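Enoyl-acyl carrier protein reductase (Uncultured bacterium, PDB 6KIA) reduces enoyl-acyl carrier protein substrates, probably as the NADH-dependent final reduction of each fatty-acid elongation cycle, and is linked to triclosan resistance. Local coordinates at residues F22-E27 / F156-M161; N211-L216 / Y236-Y241. All blocks are in the same frame, centred on the assembly; numbering follows the deposited sequence.

Contact 1. Residues F22-E27 / F156-M161. With NAI (1,4-dihydronicotinamide adenine dinucleotide), chain D.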
ATOM      1  N   PHE A  22      19.267   4.187   3.600  1.00 18.12           N
ATOM      2  CA  PHE A  22      17.844   3.982   3.380  1.00 19.12           C
ATOM      3  C   PHE A  22      17.601   2.532   3.000  1.00 20.24           C
ATOM      4  O   PHE A  22      18.199   2.032   2.046  1.00 21.78           O
ATOM      5  CB  PHE A  22      17.335   4.919   2.279  1.00 17.53           C
ATOM      6  CG  PHE A  22      15.867   4.757   1.973  1.00 19.40           C
ATOM      7  CD1 PHE A  22      15.440   3.831   1.038  1.00 23.71           C
ATOM      8  CD2 PHE A  22      14.925   5.562   2.600  1.00 19.45           C
ATOM      9  CE1 PHE A  22      14.074   3.688   0.746  1.00 22.85           C
ATOM     10  CE2 PHE A  22      13.570   5.444   2.312  1.00 17.65           C
ATOM     11  CZ  PHE A  22      13.144   4.502   1.385  1.00 19.24           C
ATOM     12  N   VAL A  23      16.729   1.850   3.748  1.00 19.66           N
ATOM     13  CA  VAL A  23      16.494   0.440   3.517  1.00 18.11           C
ATOM     14  C   VAL A  23      15.065   0.221   3.051  1.00 21.22           C
ATOM     15  O   VAL A  23      14.132   0.513   3.785  1.00 20.70           O
ATOM     16  CB  VAL A  23      16.743  -0.402   4.773  1.00 18.30           C
ATOM     17  CG1 VAL A  23      16.540  -1.890   4.457  1.00 19.02           C
ATOM     18  CG2 VAL A  23      18.162  -0.171   5.288  1.00 24.86           C
ATOM     19  N   LEU A  24      14.909  -0.277   1.830  1.00 19.02           N
ATOM     20  CA  LEU A  24      13.585  -0.573   1.292  1.00 19.97           C
ATOM     21  C   LEU A  24      13.179  -1.967   1.713  1.00 22.82           C
ATOM     22  O   LEU A  24      13.734  -2.953   1.231  1.00 20.58           O
ATOM     23  CB  LEU A  24      13.553  -0.424  -0.233  1.00 18.92           C
ATOM     24  CG  LEU A  24      12.129  -0.508  -0.821  1.00 17.82           C
ATOM     25  CD1 LEU A  24      11.251   0.661  -0.338  1.00 17.58           C
ATOM     26  CD2 LEU A  24      12.154  -0.621  -2.342  1.00 20.64           C
ATOM     27  N   PHE A  25      12.224  -2.039   2.640  1.00 18.36           N
ATOM     28  CA  PHE A  25      11.783  -3.315   3.183  1.00 21.60           C
ATOM     29  C   PHE A  25      10.529  -3.776   2.423  1.00 20.88           C
ATOM     30  O   PHE A  25       9.395  -3.659   2.905  1.00 18.18           O
ATOM     31  CB  PHE A  25      11.540  -3.202   4.696  1.00 19.43           C
ATOM     32  CG  PHE A  25      11.493  -4.545   5.401  1.00 18.54           C
ATOM     33  CD1 PHE A  25      12.673  -5.220   5.710  1.00 18.77           C
ATOM     34  CD2 PHE A  25      10.282  -5.148   5.698  1.00 19.90           C
ATOM     35  CE1 PHE A  25      12.641  -6.451   6.338  1.00 21.90           C
ATOM     36  CE2 PHE A  25      10.244  -6.399   6.344  1.00 22.12           C
ATOM     37  CZ  PHE A  25      11.423  -7.044   6.659  1.00 22.01           C
ATOM     38  N   GLY A  26      10.782  -4.258   1.205  1.00 23.03           N
ATOM     39  CA  GLY A  26       9.773  -4.595   0.210  1.00 19.88           C
ATOM     40  C   GLY A  26      10.432  -4.465  -1.153  1.00 21.72           C
ATOM     41  O   GLY A  26      11.551  -3.946  -1.245  1.00 21.62           O
ATOM     42  N   GLU A  27       9.757  -4.916  -2.215  1.00 21.19           N
ATOM     43  CA  GLU A  27      10.314  -4.780  -3.561  1.00 22.04           C
ATOM     44  C   GLU A  27       9.705  -3.593  -4.289  1.00 22.35           C
ATOM     45  O   GLU A  27       8.557  -3.225  -4.045  1.00 18.59           O
ATOM     46  CB  GLU A  27      10.108  -6.062  -4.381  1.00 21.55           C
ATOM     47  CG  GLU A  27      10.860  -7.267  -3.814  1.00 26.91           C
ATOM     48  CD  GLU A  27      10.818  -8.478  -4.724  1.00 29.50           C
ATOM     49  OE1 GLU A  27       9.816  -8.657  -5.462  1.00 35.47           O
ATOM     50  OE2 GLU A  27      11.822  -9.222  -4.744  1.00 29.10           O
ATOM     51  N   PHE A 156      16.897   4.779   7.845  1.00 19.90           N
ATOM     52  CA  PHE A 156      15.502   4.958   7.449  1.00 17.47           C
ATOM     53  C   PHE A 156      15.046   3.621   6.878  1.00 17.60           C
ATOM     54  O   PHE A 156      15.461   3.222   5.783  1.00 18.66           O
ATOM     55  CB  PHE A 156      15.429   6.093   6.397  1.00 17.40           C
ATOM     56  CG  PHE A 156      14.036   6.585   6.053  1.00 21.26           C
ATOM     57  CD1 PHE A 156      13.836   7.925   5.737  1.00 18.44           C
ATOM     58  CD2 PHE A 156      12.926   5.762   6.153  1.00 23.19           C
ATOM     59  CE1 PHE A 156      12.546   8.413   5.420  1.00 17.84           C
ATOM     60  CE2 PHE A 156      11.643   6.244   5.841  1.00 20.53           C
ATOM     61  CZ  PHE A 156      11.472   7.563   5.497  1.00 19.54           C
ATOM     62  N   PHE A 157      14.207   2.911   7.634  1.00 17.68           N
ATOM     63  CA  PHE A 157      13.679   1.624   7.191  1.00 19.55           C
ATOM     64  C   PHE A 157      12.282   1.857   6.643  1.00 20.56           C
ATOM     65  O   PHE A 157      11.399   2.250   7.399  1.00 19.28           O
ATOM     66  CB  PHE A 157      13.622   0.601   8.345  1.00 19.31           C
ATOM     67  CG  PHE A 157      14.966   0.185   8.876  1.00 18.21           C
ATOM     68  CD1 PHE A 157      15.646  -0.899   8.331  1.00 20.65           C
ATOM     69  CD2 PHE A 157      15.521   0.858   9.937  1.00 22.73           C
ATOM     70  CE1 PHE A 157      16.873  -1.306   8.840  1.00 23.56           C
ATOM     71  CE2 PHE A 157      16.737   0.465  10.464  1.00 19.20           C
ATOM     72  CZ  PHE A 157      17.434  -0.616   9.899  1.00 20.92           C
ATOM     73  N   ALA A 158      12.083   1.652   5.337  1.00 17.58           N
ATOM     74  CA  ALA A 158      10.779   1.922   4.721  1.00 17.70           C
ATOM     75  C   ALA A 158      10.043   0.613   4.364  1.00 21.70           C
ATOM     76  O   ALA A 158      10.391  -0.094   3.411  1.00 18.58           O
ATOM     77  CB  ALA A 158      10.960   2.800   3.477  1.00 17.27           C
ATOM     78  N   HIS A 159       9.029   0.289   5.155  1.00 17.57           N
ATOM     79  CA  HIS A 159       8.225  -0.925   4.955  1.00 17.99           C
ATOM     80  C   HIS A 159       7.187  -0.676   3.884  1.00 17.75           C
ATOM     81  O   HIS A 159       6.560   0.372   3.887  1.00 18.09           O
ATOM     82  CB  HIS A 159       7.579  -1.300   6.287  1.00 17.88           C
ATOM     83  CG  HIS A 159       6.634  -2.456   6.236  1.00 17.92           C
ATOM     84  ND1 HIS A 159       5.318  -2.319   5.844  1.00 23.17           N
ATOM     85  CD2 HIS A 159       6.777  -3.746   6.632  1.00 18.17           C
ATOM     86  CE1 HIS A 159       4.710  -3.488   5.941  1.00 21.66           C
ATOM     87  NE2 HIS A 159       5.571  -4.369   6.421  1.00 19.81           N
ATOM     88  N   THR A 160       7.000  -1.631   2.973  1.00 17.71           N
ATOM     89  CA  THR A 160       6.008  -1.460   1.903  1.00 17.62           C
ATOM     90  C   THR A 160       5.123  -2.682   1.758  1.00 19.20           C
ATOM     91  O   THR A 160       4.230  -2.697   0.912  1.00 19.98           O
ATOM     92  CB  THR A 160       6.664  -1.219   0.515  1.00 17.60           C
ATOM     93  OG1 THR A 160       7.341  -2.418   0.113  1.00 21.57           O
ATOM     94  CG2 THR A 160       7.636  -0.038   0.533  1.00 20.92           C
ATOM     95  N   MET A 161       5.385  -3.733   2.536  1.00 17.98           N
ATOM     96  CA  MET A 161       4.792  -5.037   2.247  1.00 18.18           C
ATOM     97  C   MET A 161       3.308  -5.086   2.512  1.00 18.15           C
ATOM     98  O   MET A 161       2.848  -4.693   3.578  1.00 21.82           O
ATOM     99  CB  MET A 161       5.468  -6.134   3.083  1.00 18.72           C
ATOM    100  CG  MET A 161       6.949  -6.242   2.833  1.00 18.49           C
ATOM    101  SD  MET A 161       7.726  -7.515   3.832  1.00 22.08           S
ATOM    102  CE  MET A 161       9.382  -7.551   3.132  1.00 23.18           C
TER
HETATM  103  PA  NAI D 501       3.090  -2.700  -5.191  1.00 17.93           P
HETATM  104  O1A NAI D 501       4.062  -1.912  -6.015  1.00 20.84           O
HETATM  105  O2A NAI D 501       2.545  -3.975  -5.804  1.00 21.45           O
HETATM  106  O5B NAI D 501       3.785  -2.977  -3.788  1.00 18.27           O
HETATM  107  C5B NAI D 501       3.471  -4.153  -3.070  1.00 19.72           C
HETATM  108  C4B NAI D 501       4.660  -4.297  -2.071  1.00 18.77           C
HETATM  109  O4B NAI D 501       4.284  -5.500  -1.166  1.00 18.65           O
HETATM  110  C3B NAI D 501       5.772  -4.578  -2.650  1.00 20.23           C
HETATM  111  O3B NAI D 501       6.924  -3.877  -2.026  1.00 21.64           O
HETATM  112  C2B NAI D 501       5.937  -6.215  -2.476  1.00 22.04           C
HETATM  113  O2B NAI D 501       7.349  -6.589  -2.681  1.00 20.17           O
HETATM  114  C1B NAI D 501       5.492  -6.436  -1.289  1.00 22.62           C
HETATM  115  N9A NAI D 501       4.869  -7.772  -1.179  1.00 22.03           N
HETATM  116  C8A NAI D 501       3.777  -8.351  -1.707  1.00 20.37           C
HETATM  117  N7A NAI D 501       3.712  -9.601  -1.254  1.00 20.25           N
HETATM  118  C5A NAI D 501       4.770  -9.799  -0.431  1.00 19.02           C
HETATM  119  C6A NAI D 501       5.115 -10.949   0.262  1.00 22.06           C
HETATM  120  N6A NAI D 501       4.528 -12.256   0.365  1.00 24.00           N
HETATM  121  N1A NAI D 501       6.221 -10.922   1.024  1.00 20.58           N
HETATM  122  C2A NAI D 501       6.983  -9.785   1.095  1.00 21.94           C
HETATM  123  N3A NAI D 501       6.634  -8.637   0.403  1.00 23.26           N
HETATM  124  C4A NAI D 501       5.505  -8.670  -0.372  1.00 22.89           C
HETATM  125  O3  NAI D 501       1.755  -1.797  -4.817  1.00 18.07           O
HETATM  126  PN  NAI D 501       1.600  -0.577  -3.773  1.00 18.35           P
HETATM  127  O1N NAI D 501       2.566   0.519  -4.103  1.00 17.61           O
HETATM  128  O2N NAI D 501       0.141  -0.175  -3.921  1.00 18.64           O
HETATM  129  O5D NAI D 501       1.885  -1.162  -2.317  1.00 17.46           O
HETATM  130  C5D NAI D 501       2.875  -0.600  -1.472  1.00 17.38           C
HETATM  131  C4D NAI D 501       2.198  -0.240  -0.131  1.00 17.30           C
HETATM  132  O4D NAI D 501       1.378   0.773  -0.331  1.00 17.14           O
HETATM  133  C3D NAI D 501       1.318  -1.389   0.355  1.00 19.92           C
HETATM  134  O3D NAI D 501       1.527  -1.676   1.697  1.00 17.77           O
HETATM  135  C2D NAI D 501      -0.094  -0.789   0.175  1.00 20.21           C
HETATM  136  O2D NAI D 501      -1.044  -1.526   1.024  1.00 17.47           O
HETATM  137  C1D NAI D 501       0.058   0.472   0.485  1.00 17.16           C
HETATM  138  N1N NAI D 501      -1.013   1.334  -0.012  1.00 18.80           N
HETATM  139  C2N NAI D 501      -1.515   1.212  -1.290  1.00 17.06           C
HETATM  140  C3N NAI D 501      -2.583   2.021  -1.700  1.00 16.95           C
HETATM  141  C7N NAI D 501      -3.139   1.936  -3.121  1.00 21.07           C
HETATM  142  O7N NAI D 501      -4.246   2.394  -3.389  1.00 20.70           O
HETATM  143  N7N NAI D 501      -2.349   1.326  -4.130  1.00 19.50           N
HETATM  144  C4N NAI D 501      -3.143   2.969  -0.855  1.00 19.33           C
HETATM  145  C5N NAI D 501      -2.591   3.120   0.422  1.00 21.86           C
HETATM  146  C6N NAI D 501      -1.535   2.299   0.834  1.00 17.91           C
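F156 meets F22 across two neighbouring parallel strands, whose axes come within 4.7 Å. F22 CE2 stands over the centre of the F156 ring, but the planes are inclined at 57°, which makes the pair oblique rather than stacked. The carbonyl of F156 accepts the amide of V23, N to O 2.8 Å, in a nearly straight bond. F157 lies on the other face of the sheet, alongside V23 and pointing the same way; its CD1 touches V23 CB. A158 returns to the F22 face. The F22 ring leans toward its methyl, A158 CB to F22 CZ 3.5 Å, and the A158 backbone binds both V23 O and F25 N. In the second of these bonds the donor stands 36° above the carbonyl plane.

The register F22–F156 to F25–H159 belongs to the parallel part of the central sheet of a Rossmann-type fold, in which C-terminal strand ends and the loops after them hold the dinucleotide. H159 sets its imidazole beside F25, with M161 N over one face of the ring. At T160 the strand gives way to loop: its amide still reaches F25 O, but OG1, held between the backbone N and the carbonyl carbon (chi1 68°), turns to the cofactor and donates to NAI O3B at 2.6 Å. That ribose hydroxyl in turn donates to E27 O at 2.7 Å, and E27 N binds the adjacent NAI O2B at 3.0 Å, so both segments grip the adenosine ribose. T160 O also accepts NAI O3D. M161 CG, anti to the carbonyl carbon, lies 3.4 Å from NAI N3A; the chain then runs extended and brings the sulfur into an oblique Met-aromatic contact with F25.

Contact 2. Residues N211-L216 / Y236-Y241. With NAI (1,4-dihydronicotinamide adenine dinucleotide), chain D.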
ATOM      1  N   ASN A 211       2.265  -8.006  10.339  1.00 20.53           N
ATOM      2  CA  ASN A 211       3.295  -8.555  11.218  1.00 20.49           C
ATOM      3  C   ASN A 211       4.731  -8.425  10.698  1.00 20.50           C
ATOM      4  O   ASN A 211       5.666  -8.362  11.484  1.00 20.94           O
ATOM      5  CB  ASN A 211       2.971 -10.010  11.519  1.00 20.83           C
ATOM      6  CG  ASN A 211       1.692 -10.146  12.325  1.00 26.28           C
ATOM      7  OD1 ASN A 211       1.261  -9.195  12.978  1.00 23.87           O
ATOM      8  ND2 ASN A 211       1.076 -11.321  12.277  1.00 22.47           N
ATOM      9  N   THR A 212       4.899  -8.363   9.381  1.00 19.36           N
ATOM     10  CA  THR A 212       6.196  -8.061   8.784  1.00 19.41           C
ATOM     11  C   THR A 212       6.804  -6.741   9.312  1.00 23.24           C
ATOM     12  O   THR A 212       8.026  -6.627   9.396  1.00 21.41           O
ATOM     13  CB  THR A 212       6.087  -7.957   7.257  1.00 19.64           C
ATOM     14  OG1 THR A 212       5.003  -7.077   6.924  1.00 18.95           O
ATOM     15  CG2 THR A 212       5.794  -9.321   6.648  1.00 19.16           C
ATOM     16  N   PHE A 213       5.969  -5.743   9.625  1.00 18.64           N
ATOM     17  CA  PHE A 213       6.453  -4.483  10.203  1.00 20.26           C
ATOM     18  C   PHE A 213       7.016  -4.716  11.586  1.00 26.13           C
ATOM     19  O   PHE A 213       8.047  -4.148  11.949  1.00 22.75           O
ATOM     20  CB  PHE A 213       5.328  -3.448  10.244  1.00 19.29           C
ATOM     21  CG  PHE A 213       5.777  -2.029  10.470  1.00 22.47           C
ATOM     22  CD1 PHE A 213       6.831  -1.466   9.741  1.00 19.16           C
ATOM     23  CD2 PHE A 213       5.057  -1.213  11.324  1.00 20.74           C
ATOM     24  CE1 PHE A 213       7.194  -0.124   9.923  1.00 19.93           C
ATOM     25  CE2 PHE A 213       5.421   0.118  11.517  1.00 18.61           C
ATOM     26  CZ  PHE A 213       6.483   0.668  10.806  1.00 20.82           C
ATOM     27  N   LEU A 214       6.332  -5.564  12.357  1.00 21.67           N
ATOM     28  CA  LEU A 214       6.818  -5.910  13.684  1.00 22.66           C
ATOM     29  C   LEU A 214       8.137  -6.657  13.562  1.00 21.10           C
ATOM     30  O   LEU A 214       9.054  -6.414  14.342  1.00 23.19           O
ATOM     31  CB  LEU A 214       5.807  -6.770  14.460  1.00 27.56           C
ATOM     32  CG  LEU A 214       6.338  -7.271  15.815  1.00 32.19           C
ATOM     33  CD1 LEU A 214       6.530  -6.096  16.783  1.00 30.82           C
ATOM     34  CD2 LEU A 214       5.436  -8.339  16.421  1.00 38.00           C
ATOM     35  N   HIS A 215       8.240  -7.562  12.588  1.00 19.76           N
ATOM     36  CA  HIS A 215       9.460  -8.344  12.422  1.00 23.19           C
ATOM     37  C   HIS A 215      10.594  -7.446  11.983  1.00 23.47           C
ATOM     38  O   HIS A 215      11.748  -7.682  12.322  1.00 23.73           O
ATOM     39  CB  HIS A 215       9.259  -9.465  11.412  1.00 22.60           C
ATOM     40  CG  HIS A 215       8.229 -10.453  11.844  1.00 29.68           C
ATOM     41  ND1 HIS A 215       8.106 -10.859  13.156  1.00 31.52           N
ATOM     42  CD2 HIS A 215       7.251 -11.088  11.154  1.00 25.46           C
ATOM     43  CE1 HIS A 215       7.099 -11.708  13.255  1.00 33.05           C
ATOM     44  NE2 HIS A 215       6.566 -11.866  12.055  1.00 32.87           N
ATOM     45  N   LEU A 216      10.251  -6.393  11.252  1.00 19.90           N
ATOM     46  CA  LEU A 216      11.242  -5.407  10.860  1.00 19.51           C
ATOM     47  C   LEU A 216      11.753  -4.650  12.068  1.00 21.23           C
ATOM     48  O   LEU A 216      12.969  -4.519  12.266  1.00 22.08           O
ATOM     49  CB  LEU A 216      10.636  -4.431   9.853  1.00 19.43           C
ATOM     50  CG  LEU A 216      11.437  -3.156   9.590  1.00 21.11           C
ATOM     51  CD1 LEU A 216      12.879  -3.455   9.125  1.00 21.61           C
ATOM     52  CD2 LEU A 216      10.681  -2.287   8.605  1.00 21.70           C
ATOM     53  N   TYR A 236      11.302   4.361  11.123  1.00 18.02           N
ATOM     54  CA  TYR A 236      10.555   3.335  10.377  1.00 17.43           C
ATOM     55  C   TYR A 236       9.333   3.986   9.765  1.00 20.11           C
ATOM     56  O   TYR A 236       8.670   4.782  10.430  1.00 20.68           O
ATOM     57  CB  TYR A 236      10.106   2.186  11.276  1.00 17.63           C
ATOM     58  CG  TYR A 236      11.261   1.512  11.977  1.00 17.86           C
ATOM     59  CD1 TYR A 236      11.774   2.044  13.156  1.00 22.52           C
ATOM     60  CD2 TYR A 236      11.863   0.374  11.446  1.00 18.06           C
ATOM     61  CE1 TYR A 236      12.851   1.452  13.793  1.00 23.36           C
ATOM     62  CE2 TYR A 236      12.939  -0.223  12.093  1.00 19.37           C
ATOM     63  CZ  TYR A 236      13.419   0.326  13.254  1.00 20.22           C
ATOM     64  OH  TYR A 236      14.481  -0.264  13.904  1.00 23.77           O
ATOM     65  N   SER A 237       9.060   3.686   8.499  1.00 18.46           N
ATOM     66  CA  SER A 237       7.829   4.171   7.875  1.00 17.00           C
ATOM     67  C   SER A 237       7.103   2.965   7.297  1.00 17.85           C
ATOM     68  O   SER A 237       7.731   1.937   7.004  1.00 17.30           O
ATOM     69  CB  SER A 237       8.131   5.197   6.782  1.00 16.83           C
ATOM     70  OG  SER A 237       8.804   4.577   5.689  1.00 16.93           O
ATOM     71  N   ALA A 238       5.785   3.076   7.151  1.00 17.03           N
ATOM     72  CA  ALA A 238       5.000   2.066   6.462  1.00 17.13           C
ATOM     73  C   ALA A 238       3.922   2.786   5.678  1.00 16.96           C
ATOM     74  O   ALA A 238       3.498   3.881   6.051  1.00 16.79           O
ATOM     75  CB  ALA A 238       4.371   1.055   7.438  1.00 20.78           C
ATOM     76  N   TYR A 239       3.473   2.164   4.601  1.00 17.01           N
ATOM     77  CA  TYR A 239       2.366   2.695   3.811  1.00 16.89           C
ATOM     78  C   TYR A 239       1.078   2.066   4.318  1.00 16.96           C
ATOM     79  O   TYR A 239       0.908   0.854   4.240  1.00 19.99           O
ATOM     80  CB  TYR A 239       2.552   2.406   2.321  1.00 17.81           C
ATOM     81  CG  TYR A 239       3.644   3.217   1.660  1.00 16.82           C
ATOM     82  CD1 TYR A 239       3.370   4.466   1.101  1.00 18.67           C
ATOM     83  CD2 TYR A 239       4.954   2.727   1.591  1.00 18.64           C
ATOM     84  CE1 TYR A 239       4.367   5.210   0.501  1.00 17.11           C
ATOM     85  CE2 TYR A 239       5.956   3.480   0.996  1.00 16.87           C
ATOM     86  CZ  TYR A 239       5.652   4.695   0.453  1.00 19.19           C
ATOM     87  OH  TYR A 239       6.641   5.448  -0.141  1.00 20.44           O
ATOM     88  N   GLY A 240       0.187   2.888   4.856  1.00 17.22           N
ATOM     89  CA  GLY A 240      -1.069   2.364   5.341  1.00 16.92           C
ATOM     90  C   GLY A 240      -2.168   2.739   4.385  1.00 17.91           C
ATOM     91  O   GLY A 240      -2.000   3.648   3.575  1.00 16.69           O
ATOM     92  N   TYR A 241      -3.288   2.020   4.458  1.00 16.96           N
ATOM     93  CA  TYR A 241      -4.526   2.536   3.853  1.00 16.88           C
ATOM     94  C   TYR A 241      -5.623   2.449   4.911  1.00 17.80           C
ATOM     95  O   TYR A 241      -5.793   1.401   5.533  1.00 19.79           O
ATOM     96  CB  TYR A 241      -4.957   1.763   2.605  1.00 17.00           C
ATOM     97  CG  TYR A 241      -6.249   2.342   2.054  1.00 17.47           C
ATOM     98  CD1 TYR A 241      -6.260   3.610   1.482  1.00 16.75           C
ATOM     99  CD2 TYR A 241      -7.451   1.643   2.151  1.00 19.02           C
ATOM    100  CE1 TYR A 241      -7.426   4.175   1.010  1.00 17.27           C
ATOM    101  CE2 TYR A 241      -8.625   2.194   1.669  1.00 17.04           C
ATOM    102  CZ  TYR A 241      -8.613   3.450   1.094  1.00 16.85           C
ATOM    103  OH  TYR A 241      -9.781   4.029   0.609  1.00 18.51           O
TER
HETATM  104  PA  NAI D 501       3.090  -2.700  -5.191  1.00 17.93           P
HETATM  105  O1A NAI D 501       4.062  -1.912  -6.015  1.00 20.84           O
HETATM  106  O2A NAI D 501       2.545  -3.975  -5.804  1.00 21.45           O
HETATM  107  O5B NAI D 501       3.785  -2.977  -3.788  1.00 18.27           O
HETATM  108  C5B NAI D 501       3.471  -4.153  -3.070  1.00 19.72           C
HETATM  109  C4B NAI D 501       4.660  -4.297  -2.071  1.00 18.77           C
HETATM  110  O4B NAI D 501       4.284  -5.500  -1.166  1.00 18.65           O
HETATM  111  C3B NAI D 501       5.772  -4.578  -2.650  1.00 20.23           C
HETATM  112  O3B NAI D 501       6.924  -3.877  -2.026  1.00 21.64           O
HETATM  113  C2B NAI D 501       5.937  -6.215  -2.476  1.00 22.04           C
HETATM  114  O2B NAI D 501       7.349  -6.589  -2.681  1.00 20.17           O
HETATM  115  C1B NAI D 501       5.492  -6.436  -1.289  1.00 22.62           C
HETATM  116  N9A NAI D 501       4.869  -7.772  -1.179  1.00 22.03           N
HETATM  117  C8A NAI D 501       3.777  -8.351  -1.707  1.00 20.37           C
HETATM  118  N7A NAI D 501       3.712  -9.601  -1.254  1.00 20.25           N
HETATM  119  C5A NAI D 501       4.770  -9.799  -0.431  1.00 19.02           C
HETATM  120  C6A NAI D 501       5.115 -10.949   0.262  1.00 22.06           C
HETATM  121  N6A NAI D 501       4.528 -12.256   0.365  1.00 24.00           N
HETATM  122  N1A NAI D 501       6.221 -10.922   1.024  1.00 20.58           N
HETATM  123  C2A NAI D 501       6.983  -9.785   1.095  1.00 21.94           C
HETATM  124  N3A NAI D 501       6.634  -8.637   0.403  1.00 23.26           N
HETATM  125  C4A NAI D 501       5.505  -8.670  -0.372  1.00 22.89           C
HETATM  126  O3  NAI D 501       1.755  -1.797  -4.817  1.00 18.07           O
HETATM  127  PN  NAI D 501       1.600  -0.577  -3.773  1.00 18.35           P
HETATM  128  O1N NAI D 501       2.566   0.519  -4.103  1.00 17.61           O
HETATM  129  O2N NAI D 501       0.141  -0.175  -3.921  1.00 18.64           O
HETATM  130  O5D NAI D 501       1.885  -1.162  -2.317  1.00 17.46           O
HETATM  131  C5D NAI D 501       2.875  -0.600  -1.472  1.00 17.38           C
HETATM  132  C4D NAI D 501       2.198  -0.240  -0.131  1.00 17.30           C
HETATM  133  O4D NAI D 501       1.378   0.773  -0.331  1.00 17.14           O
HETATM  134  C3D NAI D 501       1.318  -1.389   0.355  1.00 19.92           C
HETATM  135  O3D NAI D 501       1.527  -1.676   1.697  1.00 17.77           O
HETATM  136  C2D NAI D 501      -0.094  -0.789   0.175  1.00 20.21           C
HETATM  137  O2D NAI D 501      -1.044  -1.526   1.024  1.00 17.47           O
HETATM  138  C1D NAI D 501       0.058   0.472   0.485  1.00 17.16           C
HETATM  139  N1N NAI D 501      -1.013   1.334  -0.012  1.00 18.80           N
HETATM  140  C2N NAI D 501      -1.515   1.212  -1.290  1.00 17.06           C
HETATM  141  C3N NAI D 501      -2.583   2.021  -1.700  1.00 16.95           C
HETATM  142  C7N NAI D 501      -3.139   1.936  -3.121  1.00 21.07           C
HETATM  143  O7N NAI D 501      -4.246   2.394  -3.389  1.00 20.70           O
HETATM  144  N7N NAI D 501      -2.349   1.326  -4.130  1.00 19.50           N
HETATM  145  C4N NAI D 501      -3.143   2.969  -0.855  1.00 19.33           C
HETATM  146  C5N NAI D 501      -2.591   3.120   0.422  1.00 21.86           C
HETATM  147  C6N NAI D 501      -1.535   2.299   0.834  1.00 17.91           C
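F213 and L216 lie one helical turn apart and both reach strand 236-240 from a helix running almost antiparallel to it, at 170° between N-to-C directions. The axes come no closer than 10.3 Å, and the nearest CA atoms, those of F213 and A238, are 7.7 Å apart, so side chains bridge the space between the backbones. The helix is regular here, with H215 N bonded to N211 O and L216 N to T212 O.

F213 carries most of the contact on the helix side. With CG anti to the backbone N (chi1 -165°), its ring extends to the strand and presents one face to A238. The methyl carbon A238 CB sits 4.0 Å from the F213 ring centroid and only 15° off the normal, a CH-pi contact displaced toward the rim. The same end of the ring reaches Y236, with F213 CE1 4.0 Å from Y236 CB, and comes obliquely near the carbonyl of S237, F213 CE1 to S237 O 3.6 Å.

This is helix-on-sheet packing in a Rossmann-type α/β fold: helix 196-219 lies against the sheet face carrying Y236 and A238, while S237 directs its CB away from the helix. L216 meets the Y236 ring at its edge, CG to Y236 CD2 4.0 Å. The phenol oxygen of Y236 is hydrogen-bonded to S220 and R224. Further along, the end of the strand and the residue after it meet the cofactor: Y239 CB lies 3.3 Å from NAI O4D, and Y241 CB packs against NAI C5N at 3.5 Å, which puts these two residues along the nicotinamide riboside. At its polar end, Y241 OH bonds to E290, T256 and Y257.

Contacts 1 and 2 have centres 9 Å apart and share one sheet, since strands 155-159 and 234-240 are neighbours in it. Between them H159 is the joint: its N is hydrogen-bonded to S237 O at 2.8 Å, and its NE2 to T212 OG1, also at 2.8 Å, tying the middle strand to the next strand and to the helix of contact 2. On the other face of the sheet from the H159 side chain, S237 OG packs 3.4 Å from A158 CA. The two contacts serve different parts of NAI: contact 1 holds mainly the adenosine half, whereas segment 236-241 runs beside the nicotinamide half, where G240 O comes within 3.1 Å of NAI C6N.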